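Local coordinates for protein putative protease (Parabacteroides distasonis ATCC 8503, PDB 3KD4) that is of unproven function but is probably an exported hydrolase, perhaps a protease, with large beta sheets and a helical region, at residues G350-V355 with K476-P481; Q444-S449 with V455-T460. One frame throughout, in Å; residues are numbered along the deposited sequence.

Both contacts involve the C-terminal part of the chain, yet they differ in kind. Contact 1 joins residues 350-355, which run into strand 353-357, next to the outermost strand of a five-stranded antiparallel sheet, to 476-481, which lead into helix 481-495; it closes a loop of 120 residues, and contact 2 is nested inside that loop as a local beta hairpin, 444-449 with 455-460. Their centres lie 29 Å apart and their nearest atoms about 11 Å, so neither touches the other. Helix 481-495 begins at contact 1 and meets Ile448 and Val455 of contact 2. A glycerol, probably from the crystallisation liquor, sits at contact 1; no active site is identified near either.

Contact 1: residues G350-V355 with K476-P481. With GOL (glycerol), chain N.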
loop_
_atom_site.group_PDB
_atom_site.type_symbol
_atom_site.label_atom_id
_atom_site.label_comp_id
_atom_site.label_asym_id
_atom_site.label_seq_id
_atom_site.Cartn_x
_atom_site.Cartn_y
_atom_site.Cartn_z
ATOM N N GLY A 350 -3.012 -8.242 -10.389
ATOM C CA GLY A 350 -2.710 -8.514 -11.777
ATOM C C GLY A 350 -2.292 -7.288 -12.549
ATOM O O GLY A 350 -1.398 -6.536 -12.130
ATOM N N GLY A 351 -2.975 -7.083 -13.677
ATOM C CA GLY A 351 -2.730 -5.974 -14.566
ATOM C C GLY A 351 -3.181 -4.590 -14.094
ATOM O O GLY A 351 -3.005 -3.630 -14.825
ATOM N N LEU A 352 -3.708 -4.454 -12.876
ATOM C CA LEU A 352 -3.906 -3.119 -12.298
ATOM C C LEU A 352 -2.557 -2.386 -12.120
ATOM O O LEU A 352 -2.494 -1.179 -12.133
ATOM C CB LEU A 352 -4.629 -3.225 -10.962
ATOM C CG LEU A 352 -6.121 -3.604 -11.020
ATOM C CD1 LEU A 352 -6.740 -3.501 -9.634
ATOM C CD2 LEU A 352 -6.876 -2.713 -12.010
ATOM N N ASP A 353 -1.483 -3.145 -11.952
ATOM C CA ASP A 353 -0.161 -2.603 -11.693
ATOM C C ASP A 353 0.803 -3.002 -12.807
ATOM O O ASP A 353 0.533 -3.908 -13.561
ATOM C CB ASP A 353 0.378 -3.157 -10.377
ATOM C CG ASP A 353 -0.466 -2.732 -9.167
ATOM O OD1 ASP A 353 -1.173 -1.700 -9.232
ATOM O OD2 ASP A 353 -0.432 -3.460 -8.164
ATOM N N LYS A 354 1.919 -2.302 -12.868
ATOM C CA LYS A 354 2.973 -2.568 -13.836
ATOM C C LYS A 354 4.117 -3.211 -13.078
ATOM O O LYS A 354 4.599 -2.664 -12.084
ATOM C CB LYS A 354 3.407 -1.269 -14.512
ATOM C CG LYS A 354 2.623 -0.954 -15.774
ATOM C CD LYS A 354 2.874 0.473 -16.283
ATOM C CE LYS A 354 1.934 0.814 -17.450
ATOM N NZ LYS A 354 2.490 1.938 -18.246
ATOM N N VAL A 355 4.535 -4.374 -13.531
ATOM C CA VAL A 355 5.568 -5.145 -12.853
ATOM C C VAL A 355 6.767 -5.215 -13.775
ATOM O O VAL A 355 6.630 -5.572 -14.951
ATOM C CB VAL A 355 5.037 -6.524 -12.489
ATOM C CG1 VAL A 355 6.124 -7.420 -11.867
ATOM C CG2 VAL A 355 3.820 -6.355 -11.581
ATOM N N LYS A 476 -14.736 -9.109 -11.388
ATOM C CA LYS A 476 -14.206 -7.814 -11.839
ATOM C C LYS A 476 -13.663 -7.143 -10.577
ATOM O O LYS A 476 -14.177 -7.361 -9.496
ATOM C CB LYS A 476 -15.328 -6.997 -12.496
ATOM C CG LYS A 476 -14.943 -5.656 -13.045
ATOM C CD LYS A 476 -16.115 -5.069 -13.850
ATOM C CE LYS A 476 -15.980 -3.583 -14.212
ATOM N NZ LYS A 476 -14.598 -3.160 -14.625
ATOM N N GLN A 477 -12.605 -6.346 -10.722
ATOM C CA GLN A 477 -11.932 -5.707 -9.607
ATOM C C GLN A 477 -12.358 -4.271 -9.324
ATOM O O GLN A 477 -12.337 -3.854 -8.182
ATOM C CB GLN A 477 -10.442 -5.640 -9.904
ATOM C CG GLN A 477 -9.751 -6.924 -9.783
ATOM C CD GLN A 477 -8.364 -6.857 -10.314
ATOM O OE1 GLN A 477 -7.416 -6.912 -9.528
ATOM N NE2 GLN A 477 -8.219 -6.715 -11.673
ATOM N N GLN A 478 -12.646 -3.503 -10.365
ATOM C CA GLN A 478 -12.979 -2.098 -10.200
ATOM C C GLN A 478 -14.311 -1.760 -10.793
ATOM O O GLN A 478 -14.656 -2.221 -11.880
ATOM C CB GLN A 478 -11.952 -1.195 -10.862
ATOM C CG GLN A 478 -10.552 -1.334 -10.294
ATOM C CD GLN A 478 -9.584 -0.359 -10.963
ATOM O OE1 GLN A 478 -9.629 -0.189 -12.174
ATOM N NE2 GLN A 478 -8.710 0.258 -10.189
ATOM N N PHE A 479 -15.019 -0.884 -10.098
ATOM C CA PHE A 479 -16.396 -0.571 -10.411
ATOM C C PHE A 479 -16.619 0.938 -10.336
ATOM O O PHE A 479 -16.209 1.603 -9.375
ATOM C CB PHE A 479 -17.338 -1.281 -9.425
ATOM C CG PHE A 479 -17.199 -2.756 -9.417
ATOM C CD1 PHE A 479 -16.211 -3.371 -8.637
ATOM C CD2 PHE A 479 -18.025 -3.544 -10.208
ATOM C CE1 PHE A 479 -16.058 -4.743 -8.649
ATOM C CE2 PHE A 479 -17.885 -4.943 -10.237
ATOM C CZ PHE A 479 -16.913 -5.548 -9.444
ATOM N N THR A 480 -17.234 1.468 -11.384
ATOM C CA THR A 480 -17.665 2.841 -11.409
ATOM C C THR A 480 -18.905 2.942 -10.529
ATOM O O THR A 480 -19.522 1.917 -10.191
ATOM C CB THR A 480 -18.103 3.250 -12.816
ATOM O OG1 THR A 480 -19.168 2.385 -13.209
ATOM C CG2 THR A 480 -16.942 3.145 -13.815
ATOM N N PRO A 481 -19.288 4.175 -10.163
ATOM C CA PRO A 481 -20.512 4.371 -9.395
ATOM C C PRO A 481 -21.747 3.788 -10.089
ATOM O O PRO A 481 -22.618 3.270 -9.409
ATOM C CB PRO A 481 -20.589 5.879 -9.235
ATOM C CG PRO A 481 -19.138 6.328 -9.297
ATOM C CD PRO A 481 -18.510 5.419 -10.299
HETATM C C1 GOL N . -3.791 2.756 -12.220
HETATM O O1 GOL N . -2.813 3.175 -11.277
HETATM C C2 GOL N . -4.526 1.431 -11.895
HETATM O O2 GOL N . -4.573 0.573 -13.028
HETATM C C3 GOL N . -5.958 1.683 -11.459
HETATM O O3 GOL N . -5.986 1.965 -10.085
#
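Leu352 pushes its forked end between the side chains of Gln477 and Gln478, which reach it from the opposite direction. The close part of the contact is small and made of side chains: CD2 of Leu352 lies 3.7 Å from CD of Gln478, and CD1 of Leu352 stands against the terminal amide of Gln477, 3.8 Å from its CD. With CG anti to the carbonyl carbon (chi1 -72°) and chi2 near -173°, Leu352 offers one methyl to each glutamine. The closest pair of CA atoms, Leu352 and Gln477, is still 8.9 Å apart, and no hydrogen bond crosses directly between the segments. Only 178 Å² is buried in all, as expected of a few side-chain ends meeting near the surface.

The looser side is bridged by a glycerol, probably acquired from the crystallisation liquor. Its O2 donates to Leu352 O at 2.9 Å, whereas Gln478 NE2 reaches its O3 only weakly, at 3.2 Å and with an N-H...O angle of 141°. The firmer hold on that amide is Glu418, and His314 and Asn196 also bind the glycerol, so it is shared among several residues and its link to Gln478 is weak.

In the fold, residues 350-352 link helix 346-349 to strand 353-357, which pairs with strand 305-312. Across the contact, strand 478-479 pairs with strand 417-418, where Glu418 also touches Leu352, and Thr480 caps the start of helix 481-495. The contact thus brings the five-stranded antiparallel sheet of strand 353-357 against the DUF3858 region at its short strand pair 417-418 and 478-479, here through side-chain ends alone.

Contact 2: residues Q444-S449 with V455-T460; sequences QEQVIS and VTRTIT
Gln446 and Arg457 lie side by side on one face of an antiparallel beta hairpin, formed by strands 446-450 and 453-462 at the edge of a five-stranded mixed sheet. Their amide and guanidinium planes are only 8° apart and stacked, with Gln446 OE1 3.5 Å above the guanidinium plane, over its centre. Arg457 comes to lie beneath the amide because its chain, extended through chi2, bends at chi3 (82°). Gln446 NE2 and Arg457 NH2, both donors, make no hydrogen bond, and OE1 lies over the guanidinium face, so the two groups meet by stacking.

The strands run at 170° to each other. Gln446 with Arg457 and Ile448 with Val455 are hydrogen-bonded pairs, each closed by two backbone bonds, while Val447 with Thr456 is the non-hydrogen-bonded pair between them. On the face shared with Gln446 and Arg457, Ile448 CG2 packs against Val455 CB at 3.5 Å, and helix 481-495 lies against both, Glu493 touching each and Ser489 and Leu490 touching Ile448. On the other face Val447 and Thr456 point the same way, their CG1 and CG2 methyls 3.9 Å apart. Glu445 runs alongside Thr458, its CG 3.6 Å from Thr458 CG2.

Arg457 is held further by Asn499, whose backbone oxygen accepts from NH1. Replacing Arg457 by an alanine would remove the guanidinium, and would probably leave the Gln446 amide without its stacking partner, Asn499 O without this donor and two waters without the N-H groups they accept from.

These waters lie at the guanidinium edge, in its plane. Both are also within hydrogen-bonding distance of Gln444 O and so bridge the two segments; one accepts from Arg457 NH2, and the other from Arg457 NE at 2.9 Å.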
loop_
_atom_site.group_PDB
_atom_site.type_symbol
_atom_site.label_atom_id
_atom_site.label_comp_id
_atom_site.label_asym_id
_atom_site.label_seq_id
_atom_site.Cartn_x
_atom_site.Cartn_y
_atom_site.Cartn_z
ATOM N N GLN A 444 -35.877 -23.935 -1.359
ATOM C CA GLN A 444 -35.705 -23.419 -2.698
ATOM C C GLN A 444 -34.337 -22.712 -2.797
ATOM O O GLN A 444 -33.910 -22.029 -1.875
ATOM C CB GLN A 444 -36.815 -22.438 -3.033
ATOM C CG GLN A 444 -36.729 -21.898 -4.444
ATOM C CD GLN A 444 -38.055 -21.378 -4.975
ATOM O OE1 GLN A 444 -39.143 -21.655 -4.421
ATOM N NE2 GLN A 444 -37.981 -20.622 -6.067
ATOM N N GLU A 445 -33.657 -22.898 -3.916
ATOM C CA GLU A 445 -32.356 -22.297 -4.100
ATOM C C GLU A 445 -32.487 -20.787 -4.211
ATOM O O GLU A 445 -33.384 -20.304 -4.871
ATOM C CB GLU A 445 -31.667 -22.832 -5.352
ATOM C CG GLU A 445 -30.222 -22.323 -5.444
ATOM C CD GLU A 445 -29.486 -22.735 -6.707
ATOM O OE1 GLU A 445 -30.067 -23.457 -7.541
ATOM O OE2 GLU A 445 -28.307 -22.322 -6.844
ATOM N N GLN A 446 -31.559 -20.061 -3.588
ATOM C CA GLN A 446 -31.486 -18.583 -3.687
ATOM C C GLN A 446 -30.276 -18.184 -4.507
ATOM O O GLN A 446 -29.158 -18.542 -4.163
ATOM C CB GLN A 446 -31.424 -17.923 -2.305
ATOM C CG GLN A 446 -32.727 -18.157 -1.494
ATOM C CD GLN A 446 -32.844 -17.279 -0.271
ATOM O OE1 GLN A 446 -31.857 -16.740 0.232
ATOM N NE2 GLN A 446 -34.057 -17.158 0.238
ATOM N N VAL A 447 -30.535 -17.477 -5.601
ATOM C CA VAL A 447 -29.520 -17.054 -6.543
ATOM C C VAL A 447 -29.702 -15.575 -6.856
ATOM O O VAL A 447 -30.818 -15.112 -7.095
ATOM C CB VAL A 447 -29.575 -17.792 -7.883
ATOM C CG1 VAL A 447 -28.376 -17.346 -8.765
ATOM C CG2 VAL A 447 -29.538 -19.302 -7.683
ATOM N N ILE A 448 -28.602 -14.844 -6.782
ATOM C CA ILE A 448 -28.536 -13.480 -7.260
ATOM C C ILE A 448 -27.404 -13.427 -8.294
ATOM O O ILE A 448 -26.262 -13.797 -8.025
ATOM C CB ILE A 448 -28.350 -12.457 -6.113
ATOM C CG1 ILE A 448 -28.241 -11.051 -6.712
ATOM C CG2 ILE A 448 -27.131 -12.833 -5.226
ATOM C CD1 ILE A 448 -28.399 -9.920 -5.723
ATOM N N SER A 449 -27.752 -13.033 -9.501
ATOM C CA SER A 449 -26.821 -13.058 -10.602
ATOM C C SER A 449 -26.713 -11.677 -11.232
ATOM O O SER A 449 -27.723 -11.050 -11.567
ATOM C CB SER A 449 -27.298 -14.074 -11.628
ATOM O OG SER A 449 -26.230 -14.371 -12.485
ATOM N N VAL A 455 -24.058 -15.013 -6.395
ATOM C CA VAL A 455 -24.098 -15.608 -5.056
ATOM C C VAL A 455 -25.232 -16.646 -5.060
ATOM O O VAL A 455 -26.315 -16.381 -5.579
ATOM C CB VAL A 455 -24.356 -14.569 -3.946
ATOM C CG1 VAL A 455 -24.607 -15.246 -2.605
ATOM C CG2 VAL A 455 -23.200 -13.576 -3.833
ATOM N N THR A 456 -24.979 -17.835 -4.522
ATOM C CA THR A 456 -26.025 -18.817 -4.430
ATOM C C THR A 456 -26.078 -19.436 -3.056
ATOM O O THR A 456 -25.068 -19.492 -2.334
ATOM C CB THR A 456 -25.843 -19.975 -5.444
ATOM O OG1 THR A 456 -24.715 -20.745 -5.040
ATOM C CG2 THR A 456 -25.701 -19.467 -6.916
ATOM N N ARG A 457 -27.256 -19.968 -2.738
ATOM C CA ARG A 457 -27.455 -20.772 -1.549
ATOM C C ARG A 457 -28.369 -21.938 -1.916
ATOM O O ARG A 457 -29.450 -21.738 -2.494
ATOM C CB ARG A 457 -28.100 -19.948 -0.443
ATOM C CG ARG A 457 -28.223 -20.694 0.846
ATOM C CD ARG A 457 -28.966 -19.877 1.870
ATOM N NE ARG A 457 -30.408 -19.957 1.700
ATOM C CZ ARG A 457 -31.296 -19.382 2.508
ATOM N NH1 ARG A 457 -30.891 -18.650 3.540
ATOM N NH2 ARG A 457 -32.600 -19.558 2.302
ATOM N N THR A 458 -27.927 -23.150 -1.608
ATOM C CA THR A 458 -28.786 -24.307 -1.796
ATOM C C THR A 458 -28.943 -24.964 -0.442
ATOM O O THR A 458 -28.016 -24.961 0.365
ATOM C CB THR A 458 -28.185 -25.321 -2.764
ATOM O OG1 THR A 458 -26.952 -25.769 -2.216
ATOM C CG2 THR A 458 -27.927 -24.716 -4.104
ATOM N N ILE A 459 -30.122 -25.523 -0.187
ATOM C CA ILE A 459 -30.413 -26.165 1.094
ATOM C C ILE A 459 -31.006 -27.525 0.728
ATOM O O ILE A 459 -32.033 -27.593 0.017
ATOM C CB ILE A 459 -31.410 -25.371 1.929
ATOM C CG1 ILE A 459 -30.848 -23.982 2.290
ATOM C CG2 ILE A 459 -31.789 -26.174 3.170
ATOM C CD1 ILE A 459 -31.878 -23.057 3.026
ATOM N N THR A 460 -30.339 -28.588 1.170
ATOM C CA THR A 460 -30.712 -29.933 0.767
ATOM C C THR A 460 -30.732 -30.889 1.959
ATOM O O THR A 460 -29.691 -31.255 2.505
ATOM C CB THR A 460 -29.764 -30.473 -0.291
ATOM O OG1 THR A 460 -28.458 -30.578 0.270
ATOM C CG2 THR A 460 -29.723 -29.551 -1.502
HETATM O O HOH W 1 -34.427 -20.956 0.495
HETATM O O HOH W 2 -31.420 -21.549 -0.546
#